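Thin, isoform D (Drosophila melanogaster, PDB 6XG7) probably serves as a RING-type ubiquitin-protein ligase in muscle, and the piece described here is its NHL-repeat region, a six-bladed beta-propeller for protein binding. Local coordinates at residues A[47-52]-A[297-302]; A[58-63]-A[96-101]. One frame throughout, in Å; residues are numbered along the deposited sequence.

Interaction 1 of 2, residues A[47-52]-A[297-302]; sequences WPRGLA and CDRENH
Arg299 and His302 pack against Trp47 and Pro48 at the seam where the NHL-repeat beta-propeller closes, joining the last repeat to the first across 245 residues. Arg299 is an instructive case: one long side chain makes a different contact at each step. CB of Arg299 starts against the carbonyl oxygen of Pro48 (3.3 Å), and CG, anti to the backbone N (chi1 -177°), lies beside CA of Trp47 (3.6 Å). CD then sits over one face of the Arg49 guanidinium, 3.8 Å from its NH1. The chain bends at chi3 (63°), which brings NE to 4.2 Å from CD1 of Trp47, near the guanidinium plane, and at the tip NH2 forms a salt bridge with OE2 of Glu300 (2.8 Å), close to that plane. NH1 of Arg299 meets Glu284, which also takes NH1 of Arg49, so a shared carboxylate probably balances the two guanidinium groups. His302 comes over one face of Trp47: its ring turns an edge toward the indole, the planes 58° apart in a T-shaped pair, with CE1 3.3 Å from NE1 of Trp47. With an alanine in place of Trp47, the imidazole edge has no aromatic face to meet, and its ring would probably be less firmly oriented. The same imidazole holds the backbone, its ND1 accepting, near the ring plane, a nearly straight hydrogen bond of 3.0 Å from N of Trp47.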
loop_
_atom_site.group_PDB
_atom_site.type_symbol
_atom_site.label_atom_id
_atom_site.label_comp_id
_atom_site.label_asym_id
_atom_site.label_seq_id
_atom_site.Cartn_x
_atom_site.Cartn_y
_atom_site.Cartn_z
ATOM N N TRP A 47 1.436 8.498 -12.798
ATOM C CA TRP A 47 1.105 8.686 -11.391
ATOM C C TRP A 47 0.706 7.382 -10.715
ATOM O O TRP A 47 -0.397 7.256 -10.172
ATOM C CB TRP A 47 0.076 9.806 -11.194
ATOM C CG TRP A 47 0.684 11.137 -11.663
ATOM C CD1 TRP A 47 1.751 11.800 -11.097
ATOM C CD2 TRP A 47 0.302 11.920 -12.808
ATOM N NE1 TRP A 47 2.031 12.952 -11.810
ATOM C CE2 TRP A 47 1.159 13.044 -12.861
ATOM C CE3 TRP A 47 -0.695 11.791 -13.781
ATOM C CZ2 TRP A 47 1.060 14.008 -13.858
ATOM C CZ3 TRP A 47 -0.793 12.753 -14.765
ATOM C CH2 TRP A 47 0.085 13.835 -14.804
ATOM N N PRO A 48 1.595 6.401 -10.702
ATOM C CA PRO A 48 1.309 5.148 -9.995
ATOM C C PRO A 48 1.203 5.365 -8.493
ATOM O O PRO A 48 1.828 6.263 -7.924
ATOM C CB PRO A 48 2.529 4.283 -10.334
ATOM C CG PRO A 48 3.638 5.269 -10.527
ATOM C CD PRO A 48 3.005 6.497 -11.126
ATOM N N ARG A 49 0.408 4.511 -7.849
ATOM C CA ARG A 49 0.126 4.665 -6.426
ATOM C C ARG A 49 0.421 3.382 -5.668
ATOM O O ARG A 49 1.552 3.185 -5.206
ATOM C CB ARG A 49 -1.291 5.208 -6.220
ATOM C CG ARG A 49 -1.432 6.620 -6.790
ATOM C CD ARG A 49 -2.640 7.333 -6.253
ATOM N NE ARG A 49 -2.939 8.568 -6.981
ATOM C CZ ARG A 49 -2.648 9.803 -6.567
ATOM N NH1 ARG A 49 -2.020 10.018 -5.409
ATOM N NH2 ARG A 49 -2.989 10.837 -7.331
ATOM N N GLY A 50 -0.572 2.508 -5.530
ATOM C CA GLY A 50 -0.371 1.283 -4.794
ATOM C C GLY A 50 0.560 0.316 -5.499
ATOM O O GLY A 50 0.707 0.308 -6.718
ATOM N N LEU A 51 1.192 -0.520 -4.689
ATOM C CA LEU A 51 2.105 -1.549 -5.142
ATOM C C LEU A 51 1.871 -2.805 -4.319
ATOM O O LEU A 51 1.584 -2.733 -3.128
ATOM C CB LEU A 51 3.521 -1.030 -4.855
ATOM C CG LEU A 51 4.768 -1.632 -5.437
ATOM C CD1 LEU A 51 4.638 -1.752 -6.939
ATOM C CD2 LEU A 51 5.930 -0.727 -5.040
ATOM N N ALA A 52 2.042 -3.961 -4.944
ATOM C CA ALA A 52 1.922 -5.209 -4.218
ATOM C C ALA A 52 2.874 -6.219 -4.823
ATOM O O ALA A 52 3.285 -6.081 -5.971
ATOM C CB ALA A 52 0.495 -5.757 -4.285
ATOM N N CYS A 297 6.975 2.785 -4.967
ATOM C CA CYS A 297 6.360 3.605 -6.034
ATOM C C CYS A 297 6.623 5.144 -5.829
ATOM O O CYS A 297 6.437 5.829 -4.737
ATOM C CB CYS A 297 4.874 3.420 -5.911
ATOM S SG CYS A 297 4.138 4.434 -7.177
ATOM N N ASP A 298 7.346 5.717 -6.800
ATOM C CA ASP A 298 7.779 7.119 -6.798
ATOM C C ASP A 298 6.848 7.832 -7.778
ATOM O O ASP A 298 7.140 7.951 -8.961
ATOM C CB ASP A 298 9.293 7.138 -7.232
ATOM C CG ASP A 298 9.946 8.507 -7.128
ATOM O OD1 ASP A 298 9.376 9.420 -6.515
ATOM O OD2 ASP A 298 11.060 8.635 -7.680
ATOM N N ARG A 299 5.672 8.240 -7.275
ATOM C CA ARG A 299 4.582 8.691 -8.141
ATOM C C ARG A 299 5.002 9.862 -9.027
ATOM O O ARG A 299 4.660 9.910 -10.204
ATOM C CB ARG A 299 3.381 9.105 -7.286
ATOM C CG ARG A 299 2.128 9.532 -8.067
ATOM C CD ARG A 299 1.218 10.476 -7.246
ATOM N NE ARG A 299 1.927 11.726 -6.951
ATOM C CZ ARG A 299 2.425 12.076 -5.761
ATOM N NH1 ARG A 299 2.256 11.316 -4.690
ATOM N NH2 ARG A 299 3.095 13.214 -5.640
ATOM N N GLU A 300 5.702 10.835 -8.458
ATOM C CA GLU A 300 6.057 12.055 -9.177
ATOM C C GLU A 300 7.066 11.797 -10.298
ATOM O O GLU A 300 7.106 12.544 -11.285
ATOM C CB GLU A 300 6.578 13.046 -8.138
ATOM C CG GLU A 300 6.400 14.499 -8.425
ATOM C CD GLU A 300 4.951 14.933 -8.631
ATOM O OE1 GLU A 300 4.738 15.681 -9.590
ATOM O OE2 GLU A 300 4.042 14.562 -7.847
ATOM N N ASN A 301 7.881 10.751 -10.179
ATOM C CA ASN A 301 8.789 10.330 -11.237
ATOM C C ASN A 301 8.230 9.179 -12.068
ATOM O O ASN A 301 8.939 8.631 -12.919
ATOM C CB ASN A 301 10.135 9.935 -10.635
ATOM C CG ASN A 301 10.895 11.120 -10.099
ATOM O OD1 ASN A 301 11.016 12.144 -10.778
ATOM N ND2 ASN A 301 11.396 11.005 -8.869
ATOM N N HIS A 302 6.973 8.804 -11.838
ATOM C CA HIS A 302 6.267 7.822 -12.659
ATOM C C HIS A 302 7.023 6.506 -12.734
ATOM O O HIS A 302 7.114 5.886 -13.796
ATOM C CB HIS A 302 6.010 8.363 -14.063
ATOM C CG HIS A 302 5.285 9.661 -14.073
ATOM N ND1 HIS A 302 3.925 9.754 -13.893
ATOM C CD2 HIS A 302 5.736 10.924 -14.245
ATOM C CE1 HIS A 302 3.567 11.025 -13.960
ATOM N NE2 HIS A 302 4.649 11.754 -14.173
#

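Interaction 2 of 2, residues A[58-63]-A[96-101]; sequences SIVVAD and AGVAVN
Val60 and Ala62 of one blade meet Val98 and Val100 of the next by apolar packing alone, a worked example of two strands of adjacent blades layered face to face with no backbone pairing between them. In the first shell each methyl of Val60 has its own partner: CG1 touches CG2 of Val98 at 3.8 Å, while CG2 reaches CG2 of Val100 at 4.1 Å. The two branches thus straddle the step from one valine facing strand 58-63 to the next along the opposing strand. Val98 uses both its branches too. Its CG1 lies between the backbone N and the carbonyl carbon (chi1 61°) and is thereby turned toward Ala62, coming to 4.1 Å from that residue's CB and to 4.0 Å from O of Val60. The tightest point is at the end of the contact, where CB of Ala62 lies 3.1 Å from O of Ala96, a methyl-to-carbonyl contact.

No hydrogen bond crosses between the segments; their strands run roughly antiparallel, at 153°, with axes 7.5 Å apart at closest approach. Backbone bonds fix strand 58-63 on both flanks: Val60 to Ala52 and Ala62 to Arg49 and Gly50, then Ile59 to Phe72 and Val61 to Gln70. Gly50 also bonds to Ala96, tying down the start of 96-101. Further out, Val69 on strand 68-72 adds to the packing of Val60; Tyr106 of strand 106-110 touches both Val60 and Val100, Ile108 of the same strand touches Val98, and Trp143 on strand 142-147 packs against Ala96.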
loop_
_atom_site.group_PDB
_atom_site.type_symbol
_atom_site.label_atom_id
_atom_site.label_comp_id
_atom_site.label_asym_id
_atom_site.label_seq_id
_atom_site.Cartn_x
_atom_site.Cartn_y
_atom_site.Cartn_z
ATOM N N SER A 58 6.045 -11.454 -8.250
ATOM C CA SER A 58 5.592 -10.529 -9.269
ATOM C C SER A 58 5.385 -9.151 -8.657
ATOM O O SER A 58 5.116 -9.011 -7.460
ATOM C CB SER A 58 4.293 -11.029 -9.879
ATOM O OG SER A 58 3.314 -11.118 -8.870
ATOM N N ILE A 59 5.535 -8.133 -9.497
ATOM C CA ILE A 59 5.425 -6.732 -9.110
ATOM C C ILE A 59 4.121 -6.213 -9.690
ATOM O O ILE A 59 3.937 -6.194 -10.915
ATOM C CB ILE A 59 6.609 -5.914 -9.651
ATOM C CG1 ILE A 59 7.919 -6.452 -9.087
ATOM C CG2 ILE A 59 6.420 -4.427 -9.350
ATOM C CD1 ILE A 59 9.173 -5.857 -9.736
ATOM N N VAL A 60 3.214 -5.790 -8.815
ATOM C CA VAL A 60 1.858 -5.427 -9.184
ATOM C C VAL A 60 1.676 -3.941 -8.889
ATOM O O VAL A 60 1.846 -3.512 -7.741
ATOM C CB VAL A 60 0.850 -6.284 -8.399
ATOM C CG1 VAL A 60 -0.571 -5.901 -8.756
ATOM C CG2 VAL A 60 1.126 -7.777 -8.643
ATOM N N VAL A 61 1.323 -3.161 -9.918
ATOM C CA VAL A 61 1.318 -1.702 -9.824
ATOM C C VAL A 61 -0.066 -1.158 -10.140
ATOM O O VAL A 61 -0.633 -1.468 -11.190
ATOM C CB VAL A 61 2.358 -1.073 -10.769
ATOM C CG1 VAL A 61 2.405 0.460 -10.585
ATOM C CG2 VAL A 61 3.730 -1.696 -10.555
ATOM N N ALA A 62 -0.605 -0.349 -9.234
ATOM C CA ALA A 62 -1.828 0.418 -9.477
ATOM C C ALA A 62 -1.434 1.670 -10.255
ATOM O O ALA A 62 -0.923 2.640 -9.689
ATOM C CB ALA A 62 -2.488 0.784 -8.152
ATOM N N ASP A 63 -1.640 1.632 -11.565
ATOM C CA ASP A 63 -1.218 2.692 -12.486
ATOM C C ASP A 63 -2.381 3.681 -12.598
ATOM O O ASP A 63 -3.153 3.695 -13.550
ATOM C CB ASP A 63 -0.843 2.063 -13.823
ATOM C CG ASP A 63 -0.275 3.051 -14.788
ATOM O OD1 ASP A 63 0.048 4.169 -14.349
ATOM O OD2 ASP A 63 -0.160 2.672 -15.981
ATOM N N ALA A 96 -6.170 3.382 -6.343
ATOM C CA ALA A 96 -5.094 3.720 -5.423
ATOM C C ALA A 96 -4.397 2.455 -4.939
ATOM O O ALA A 96 -3.372 2.063 -5.489
ATOM C CB ALA A 96 -5.668 4.514 -4.246
ATOM N N GLY A 97 -4.966 1.784 -3.953
ATOM C CA GLY A 97 -4.369 0.578 -3.425
ATOM C C GLY A 97 -4.643 -0.664 -4.252
ATOM O O GLY A 97 -5.663 -0.803 -4.922
ATOM N N VAL A 98 -3.685 -1.581 -4.192
ATOM C CA VAL A 98 -3.818 -2.916 -4.767
ATOM C C VAL A 98 -3.162 -3.907 -3.819
ATOM O O VAL A 98 -2.140 -3.601 -3.187
ATOM C CB VAL A 98 -3.221 -3.006 -6.195
ATOM C CG1 VAL A 98 -1.742 -2.707 -6.214
ATOM C CG2 VAL A 98 -3.512 -4.386 -6.823
ATOM N N ALA A 99 -3.757 -5.095 -3.733
ATOM C CA ALA A 99 -3.218 -6.205 -2.959
ATOM C C ALA A 99 -3.455 -7.498 -3.722
ATOM O O ALA A 99 -4.335 -7.576 -4.578
ATOM C CB ALA A 99 -3.874 -6.304 -1.577
ATOM N N VAL A 100 -2.670 -8.519 -3.391
ATOM C CA VAL A 100 -2.872 -9.867 -3.898
ATOM C C VAL A 100 -3.075 -10.773 -2.697
ATOM O O VAL A 100 -2.285 -10.733 -1.753
ATOM C CB VAL A 100 -1.702 -10.348 -4.778
ATOM C CG1 VAL A 100 -2.038 -11.724 -5.357
ATOM C CG2 VAL A 100 -1.413 -9.359 -5.896
ATOM N N ASN A 101 -4.123 -11.597 -2.735
ATOM C CA ASN A 101 -4.424 -12.436 -1.589
ATOM C C ASN A 101 -3.784 -13.822 -1.712
ATOM O O ASN A 101 -3.039 -14.129 -2.647
ATOM C CB ASN A 101 -5.926 -12.489 -1.312
ATOM C CG ASN A 101 -6.691 -13.362 -2.281
ATOM O OD1 ASN A 101 -6.130 -14.063 -3.133
ATOM N ND2 ASN A 101 -8.004 -13.355 -2.125
#

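From the N terminus, the chain first supplies strand 33-36 to the sheet holding the C-terminal strands 294-298 and 303-306, then runs through 47-52 into strand 51-54 and its hairpin partner, strand 58-63. Interaction 2 closes a short loop from there to 96-101, binding the first blade to the second. Interaction 1 closes a far longer one, from 47-52 to 297-302, so the two loops nest without crossing, and together they fasten the first blade to both its neighbours around the ring. They also touch directly: CB of Ala52 packs 3.6 Å from O of Val98, coupling the two seams.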